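Fibronectin type III domain-containing protein (Simiduia agarivorans, PDB 6P2K) probably hydrolyses the beta-glucan backbone of xyloglucan or related glucans, as a family 74 glycoside hydrolase whose N-terminal part, described here, is built of beta-propellers. Local coordinates at residues A336-V341 / W345-W350; Y359-S364 / S370-Y375. One frame throughout, in Å; residues are numbered along the deposited sequence.

Interaction 1 (A336-V341 / W345-W350)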
loop_
_atom_site.group_PDB
_atom_site.type_symbol
_atom_site.label_atom_id
_atom_site.label_comp_id
_atom_site.label_asym_id
_atom_site.label_seq_id
_atom_site.Cartn_x
_atom_site.Cartn_y
_atom_site.Cartn_z
ATOM N N ALA B 336 39.766 6.881 -31.709
ATOM C CA ALA B 336 40.545 6.685 -30.494
ATOM C C ALA B 336 41.955 7.196 -30.733
ATOM O O ALA B 336 42.616 6.765 -31.682
ATOM C CB ALA B 336 40.567 5.209 -30.086
ATOM N N HIS B 337 42.415 8.099 -29.872
ATOM C CA HIS B 337 43.724 8.713 -30.021
ATOM C C HIS B 337 44.460 8.730 -28.692
ATOM O O HIS B 337 43.865 8.990 -27.641
ATOM C CB HIS B 337 43.610 10.143 -30.551
ATOM C CG HIS B 337 42.970 10.233 -31.899
ATOM N ND1 HIS B 337 43.600 9.812 -33.051
ATOM C CD2 HIS B 337 41.759 10.698 -32.281
ATOM C CE1 HIS B 337 42.802 10.013 -34.085
ATOM N NE2 HIS B 337 41.676 10.547 -33.644
ATOM N N TYR B 338 45.758 8.447 -28.750
ATOM C CA TYR B 338 46.633 8.703 -27.618
ATOM C C TYR B 338 46.854 10.204 -27.465
ATOM O O TYR B 338 46.751 10.970 -28.428
ATOM C CB TYR B 338 47.978 8.008 -27.814
ATOM C CG TYR B 338 47.947 6.496 -27.764
ATOM C CD1 TYR B 338 47.727 5.820 -26.570
ATOM C CD2 TYR B 338 48.157 5.743 -28.912
ATOM C CE1 TYR B 338 47.715 4.437 -26.524
ATOM C CE2 TYR B 338 48.153 4.360 -28.875
ATOM C CZ TYR B 338 47.930 3.713 -27.677
ATOM O OH TYR B 338 47.920 2.339 -27.631
ATOM N N THR B 339 47.165 10.627 -26.242
ATOM C CA THR B 339 47.516 12.019 -26.028
ATOM C C THR B 339 48.926 12.290 -26.553
ATOM O O THR B 339 49.771 11.389 -26.586
ATOM C CB THR B 339 47.438 12.387 -24.545
ATOM O OG1 THR B 339 48.309 11.538 -23.784
ATOM C CG2 THR B 339 46.012 12.258 -24.026
ATOM N N PRO B 340 49.199 13.519 -26.989
ATOM C CA PRO B 340 50.562 13.864 -27.406
ATOM C C PRO B 340 51.539 13.749 -26.246
ATOM O O PRO B 340 51.160 13.702 -25.073
ATOM C CB PRO B 340 50.438 15.318 -27.880
ATOM C CG PRO B 340 48.981 15.514 -28.166
ATOM C CD PRO B 340 48.247 14.619 -27.218
ATOM N N VAL B 341 52.826 13.700 -26.594
ATOM C CA VAL B 341 53.885 13.705 -25.590
ATOM C C VAL B 341 54.371 15.110 -25.270
ATOM O O VAL B 341 55.067 15.302 -24.259
ATOM C CB VAL B 341 55.073 12.837 -26.049
ATOM C CG1 VAL B 341 54.623 11.409 -26.277
ATOM C CG2 VAL B 341 55.670 13.402 -27.321
ATOM N N TRP B 345 51.209 17.249 -21.668
ATOM C CA TRP B 345 50.155 16.247 -21.602
ATOM C C TRP B 345 50.620 15.042 -20.798
ATOM O O TRP B 345 51.781 14.633 -20.879
ATOM C CB TRP B 345 49.761 15.793 -23.008
ATOM C CG TRP B 345 48.799 16.691 -23.726
ATOM C CD1 TRP B 345 49.107 17.661 -24.634
ATOM C CD2 TRP B 345 47.368 16.682 -23.619
ATOM N NE1 TRP B 345 47.959 18.266 -25.091
ATOM C CE2 TRP B 345 46.878 17.682 -24.484
ATOM C CE3 TRP B 345 46.455 15.932 -22.870
ATOM C CZ2 TRP B 345 45.514 17.951 -24.621
ATOM C CZ3 TRP B 345 45.100 16.199 -23.009
ATOM C CH2 TRP B 345 44.645 17.201 -23.875
ATOM N N ALA B 346 49.708 14.479 -20.011
ATOM C CA ALA B 346 49.934 13.152 -19.466
ATOM C C ALA B 346 49.493 12.105 -20.487
ATOM O O ALA B 346 48.866 12.420 -21.502
ATOM C CB ALA B 346 49.188 12.975 -18.144
ATOM N N ARG B 347 49.837 10.847 -20.227
ATOM C CA ARG B 347 49.437 9.775 -21.128
ATOM C C ARG B 347 47.964 9.447 -20.925
ATOM O O ARG B 347 47.527 9.177 -19.802
ATOM C CB ARG B 347 50.288 8.523 -20.917
ATOM C CG ARG B 347 50.064 7.479 -22.003
ATOM C CD ARG B 347 50.907 6.228 -21.805
ATOM N NE ARG B 347 50.811 5.337 -22.960
ATOM C CZ ARG B 347 49.985 4.296 -23.041
ATOM N NH1 ARG B 347 49.178 4.007 -22.028
ATOM N NH2 ARG B 347 49.964 3.543 -24.134
ATOM N N GLY B 348 47.203 9.472 -22.014
ATOM C CA GLY B 348 45.787 9.174 -21.948
ATOM C C GLY B 348 45.251 8.813 -23.316
ATOM O O GLY B 348 45.981 8.796 -24.309
ATOM N N VAL B 349 43.951 8.524 -23.354
ATOM C CA VAL B 349 43.262 8.135 -24.579
ATOM C C VAL B 349 41.957 8.913 -24.672
ATOM O O VAL B 349 41.194 8.974 -23.700
ATOM C CB VAL B 349 42.984 6.618 -24.630
ATOM C CG1 VAL B 349 42.102 6.277 -25.823
ATOM C CG2 VAL B 349 44.289 5.829 -24.687
ATOM N N TRP B 350 41.705 9.508 -25.835
ATOM C CA TRP B 350 40.429 10.136 -26.151
ATOM C C TRP B 350 39.645 9.216 -27.079
ATOM O O TRP B 350 40.181 8.767 -28.098
ATOM C CB TRP B 350 40.643 11.497 -26.819
ATOM C CG TRP B 350 40.702 12.646 -25.863
ATOM C CD1 TRP B 350 41.820 13.323 -25.460
ATOM C CD2 TRP B 350 39.597 13.259 -25.190
ATOM N NE1 TRP B 350 41.475 14.317 -24.577
ATOM C CE2 TRP B 350 40.116 14.298 -24.394
ATOM C CE3 TRP B 350 38.216 13.024 -25.179
ATOM C CZ2 TRP B 350 39.304 15.104 -23.598
ATOM C CZ3 TRP B 350 37.412 13.826 -24.387
ATOM C CH2 TRP B 350 37.958 14.853 -23.608
#

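Interaction 2 (Y359-S364 / S370-Y375)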
loop_
_atom_site.group_PDB
_atom_site.type_symbol
_atom_site.label_atom_id
_atom_site.label_comp_id
_atom_site.label_asym_id
_atom_site.label_seq_id
_atom_site.Cartn_x
_atom_site.Cartn_y
_atom_site.Cartn_z
ATOM N N TYR B 359 37.417 10.328 -21.965
ATOM C CA TYR B 359 38.858 10.404 -21.775
ATOM C C TYR B 359 39.288 9.395 -20.722
ATOM O O TYR B 359 38.641 9.253 -19.679
ATOM C CB TYR B 359 39.303 11.809 -21.352
ATOM C CG TYR B 359 40.782 11.901 -21.058
ATOM C CD1 TYR B 359 41.706 12.048 -22.084
ATOM C CD2 TYR B 359 41.256 11.832 -19.755
ATOM C CE1 TYR B 359 43.059 12.129 -21.820
ATOM C CE2 TYR B 359 42.607 11.910 -19.482
ATOM C CZ TYR B 359 43.501 12.059 -20.516
ATOM O OH TYR B 359 44.846 12.140 -20.247
ATOM N N ALA B 360 40.388 8.703 -20.996
ATOM C CA ALA B 360 40.953 7.725 -20.080
ATOM C C ALA B 360 42.315 8.209 -19.611
ATOM O O ALA B 360 43.166 8.561 -20.431
ATOM C CB ALA B 360 41.087 6.356 -20.748
ATOM N N SER B 361 42.513 8.242 -18.298
ATOM C CA SER B 361 43.846 8.450 -17.759
ATOM C C SER B 361 44.518 7.096 -17.553
ATOM O O SER B 361 43.858 6.063 -17.420
ATOM C CB SER B 361 43.797 9.233 -16.446
ATOM O OG SER B 361 42.853 8.674 -15.550
ATOM N N HIS B 362 45.845 7.110 -17.542
ATOM C CA HIS B 362 46.632 5.887 -17.519
ATOM C C HIS B 362 47.477 5.827 -16.254
ATOM O O HIS B 362 48.085 6.825 -15.851
ATOM C CB HIS B 362 47.531 5.792 -18.755
ATOM C CG HIS B 362 48.348 4.538 -18.813
ATOM N ND1 HIS B 362 49.727 4.548 -18.850
ATOM C CD2 HIS B 362 47.981 3.234 -18.839
ATOM C CE1 HIS B 362 50.173 3.305 -18.896
ATOM N NE2 HIS B 362 49.134 2.488 -18.890
ATOM N N ASN B 363 47.501 4.649 -15.633
ATOM C CA ASN B 363 48.368 4.362 -14.495
ATOM C C ASN B 363 49.510 3.488 -15.004
ATOM O O ASN B 363 49.293 2.335 -15.388
ATOM C CB ASN B 363 47.586 3.668 -13.381
ATOM C CG ASN B 363 48.380 3.551 -12.088
ATOM O OD1 ASN B 363 49.603 3.700 -12.070
ATOM N ND2 ASN B 363 47.678 3.281 -10.992
ATOM N N SER B 364 50.729 4.034 -15.000
ATOM C CA SER B 364 51.845 3.347 -15.645
ATOM C C SER B 364 52.369 2.174 -14.815
ATOM O O SER B 364 52.732 1.133 -15.377
ATOM C CB SER B 364 52.969 4.339 -15.944
ATOM O OG SER B 364 53.628 4.755 -14.762
ATOM N N SER B 370 41.468 4.650 -16.573
ATOM C CA SER B 370 40.342 5.160 -15.795
ATOM C C SER B 370 39.517 6.061 -16.709
ATOM O O SER B 370 39.917 7.190 -17.006
ATOM C CB SER B 370 40.831 5.903 -14.555
ATOM O OG SER B 370 39.745 6.274 -13.725
ATOM N N TRP B 371 38.368 5.559 -17.152
ATOM C CA TRP B 371 37.569 6.259 -18.145
ATOM C C TRP B 371 36.696 7.323 -17.494
ATOM O O TRP B 371 36.074 7.086 -16.455
ATOM C CB TRP B 371 36.717 5.259 -18.927
ATOM C CG TRP B 371 37.569 4.444 -19.840
ATOM C CD1 TRP B 371 38.121 3.222 -19.580
ATOM C CD2 TRP B 371 38.012 4.816 -21.147
ATOM N NE1 TRP B 371 38.868 2.804 -20.656
ATOM C CE2 TRP B 371 38.817 3.765 -21.632
ATOM C CE3 TRP B 371 37.799 5.934 -21.960
ATOM C CZ2 TRP B 371 39.406 3.798 -22.891
ATOM C CZ3 TRP B 371 38.385 5.963 -23.213
ATOM C CH2 TRP B 371 39.181 4.903 -23.664
ATOM N N GLN B 372 36.656 8.499 -18.117
ATOM C CA GLN B 372 35.979 9.671 -17.577
ATOM C C GLN B 372 34.952 10.178 -18.579
ATOM O O GLN B 372 35.247 10.302 -19.773
ATOM C CB GLN B 372 36.984 10.780 -17.242
ATOM C CG GLN B 372 38.106 10.347 -16.307
ATOM C CD GLN B 372 39.215 11.386 -16.182
ATOM O OE1 GLN B 372 38.994 12.581 -16.393
ATOM N NE2 GLN B 372 40.417 10.929 -15.831
ATOM N N ASN B 373 33.753 10.473 -18.083
ATOM C CA ASN B 373 32.675 11.019 -18.901
ATOM C C ASN B 373 32.969 12.486 -19.205
ATOM O O ASN B 373 33.049 13.310 -18.289
ATOM C CB ASN B 373 31.350 10.842 -18.151
ATOM C CG ASN B 373 30.176 11.608 -18.763
ATOM O OD1 ASN B 373 30.305 12.352 -19.737
ATOM N ND2 ASN B 373 29.005 11.414 -18.170
ATOM N N LYS B 374 33.122 12.815 -20.494
ATOM C CA LYS B 374 33.454 14.170 -20.922
ATOM C C LYS B 374 32.379 14.767 -21.826
ATOM O O LYS B 374 32.669 15.624 -22.663
ATOM C CB LYS B 374 34.808 14.200 -21.631
ATOM C CG LYS B 374 35.984 13.778 -20.759
ATOM C CD LYS B 374 36.258 14.805 -19.668
ATOM C CE LYS B 374 37.515 14.455 -18.883
ATOM N NZ LYS B 374 38.040 15.628 -18.138
ATOM N N TYR B 375 31.132 14.325 -21.679
ATOM C CA TYR B 375 30.041 14.904 -22.449
ATOM C C TYR B 375 28.862 15.362 -21.607
ATOM O O TYR B 375 28.118 16.242 -22.060
ATOM C CB TYR B 375 29.546 13.919 -23.526
ATOM C CG TYR B 375 28.748 12.726 -23.033
ATOM C CD1 TYR B 375 29.382 11.608 -22.496
ATOM C CD2 TYR B 375 27.360 12.705 -23.138
ATOM C CE1 TYR B 375 28.657 10.514 -22.057
ATOM C CE2 TYR B 375 26.625 11.615 -22.703
ATOM C CZ TYR B 375 27.277 10.522 -22.166
ATOM O OH TYR B 375 26.541 9.437 -21.740
#

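Interaction 1 (A336-V341 / W345-W350)
T339 sets OG1 between its backbone N and carbonyl carbon (chi1 58°), which turns the hydroxyl onto the chain at A346-G348 and places CG2 anti to its carbonyl carbon. This is the loop end of a beta hairpin, the first two strands of the seventh four-stranded blade of a beta-propeller. The hydroxyl works both ways: OG1 of T339 donates to A346 O over a short 2.5 Å, in the carbonyl plane and on a lone pair, and accepts from G348 N at 2.9 Å. Threonine suits the place because its hydroxyl serves two backbone groups while its methyl fills the apolar side, CG2 lying 3.9 Å from W345 CE3. The backbone of T339 adds a third bond, its N meeting G348 O at 2.9 Å from above the carbonyl plane. Glycine fits at G348 because a beta carbon there would come tight against T339 CG2. Deeper, H337 and W350 form the hydrogen-bonded pair, with H337 N to W350 O and W350 N to H337 O closing the ring, while Y338 and V349 share the other face of the sheet, CD1 of Y338 lying 3.9 Å from CG2 of V349. R347 starts out pointing away, but its extended chain runs alongside Y338 and brings NH2 to 3.4 Å from CE1 of that ring. CD1 of Y338 lies over one guanidinium face, the planes 40° apart. E294 accepts from both the Y338 hydroxyl and R347, and D271 forms a second salt bridge with the arginine, fastening the hairpin to the preceding blade. On the side of the first blade, W345 donates its NE1 to D23 O and receives P340 on its indole: CD of P340 sits 4.0 Å from the centroid of the five-membered ring, 7° off the normal.

Interaction 2 (Y359-S364 / S370-Y375)
Y359 and Q372 pair across the outer hairpin of a propeller blade, where the third and fourth strands run antiparallel. Their main chains satisfy each other: Y359 N donates to Q372 O, and Q372 N reaches Y359 O at 2.6 Å. The exchange recurs at S361 and S370, S370 N giving to S361 O at 2.9 Å and S361 N to S370 O at 3.1 Å. The extended Q372 chain carries NE2 past an edge of the Y359 ring, near its plane, to a weak bond with OG of S361 at 3.3 Å. Small polar serines suit this partly exposed face, and S370 OG also bonds K508 of the second subunit. A360 and W371 occupy the opposite face. With CG anti to the carbonyl carbon (chi1 -72°), the W371 indole lies flat beneath the methyl, and A360 CB stands 3.4 Å from the centroid of its six-membered ring. The indole N-H goes to I313 O and its ring stacks on W314, both in the preceding blade. A leucine in place of W371 would probably leave I313 O without this donor, strip A360 and W314 of their flat partner and open a gap between blades. K374 lays CG 3.9 Å from CB of Y359, and a bend at chi2 brings CE to 4.0 Å from the same CB. Its ammonium donates to N45 O and salt-bridges E47 in the first blade. N373 closes an Asx turn: OD1 accepts from Y375 N at 2.9 Å and from S376 N, while ND2 bonds D322. Backbone groups thus pair locally and Q372 keeps its weak bond in the hairpin, whereas W371 and K374 spend their donors on the preceding and first blades, which implies that the hairpin is tied to both neighbouring blades.

How the interactions relate
Interactions 1 and 2 are the first and last hairpins of one four-stranded antiparallel blade, the first joining its strands 336-338 and 348-351, the second 358-363 and 368-373. The two middle strands unite them: V349 O and A360 N are probably hydrogen-bonded, and the rings of W350 and Y359 meet at about 55°. Interaction 1 is the more buried. Its polar side chains mostly answer to carboxylates of the preceding blade, and a side-chain hydroxyl helps hold its loop end. Interaction 2, partly buried, relies on regular backbone pairing, with serines and a glutamine on its more open face and contact with another subunit. Both nevertheless use tryptophan to meet adjoining blades.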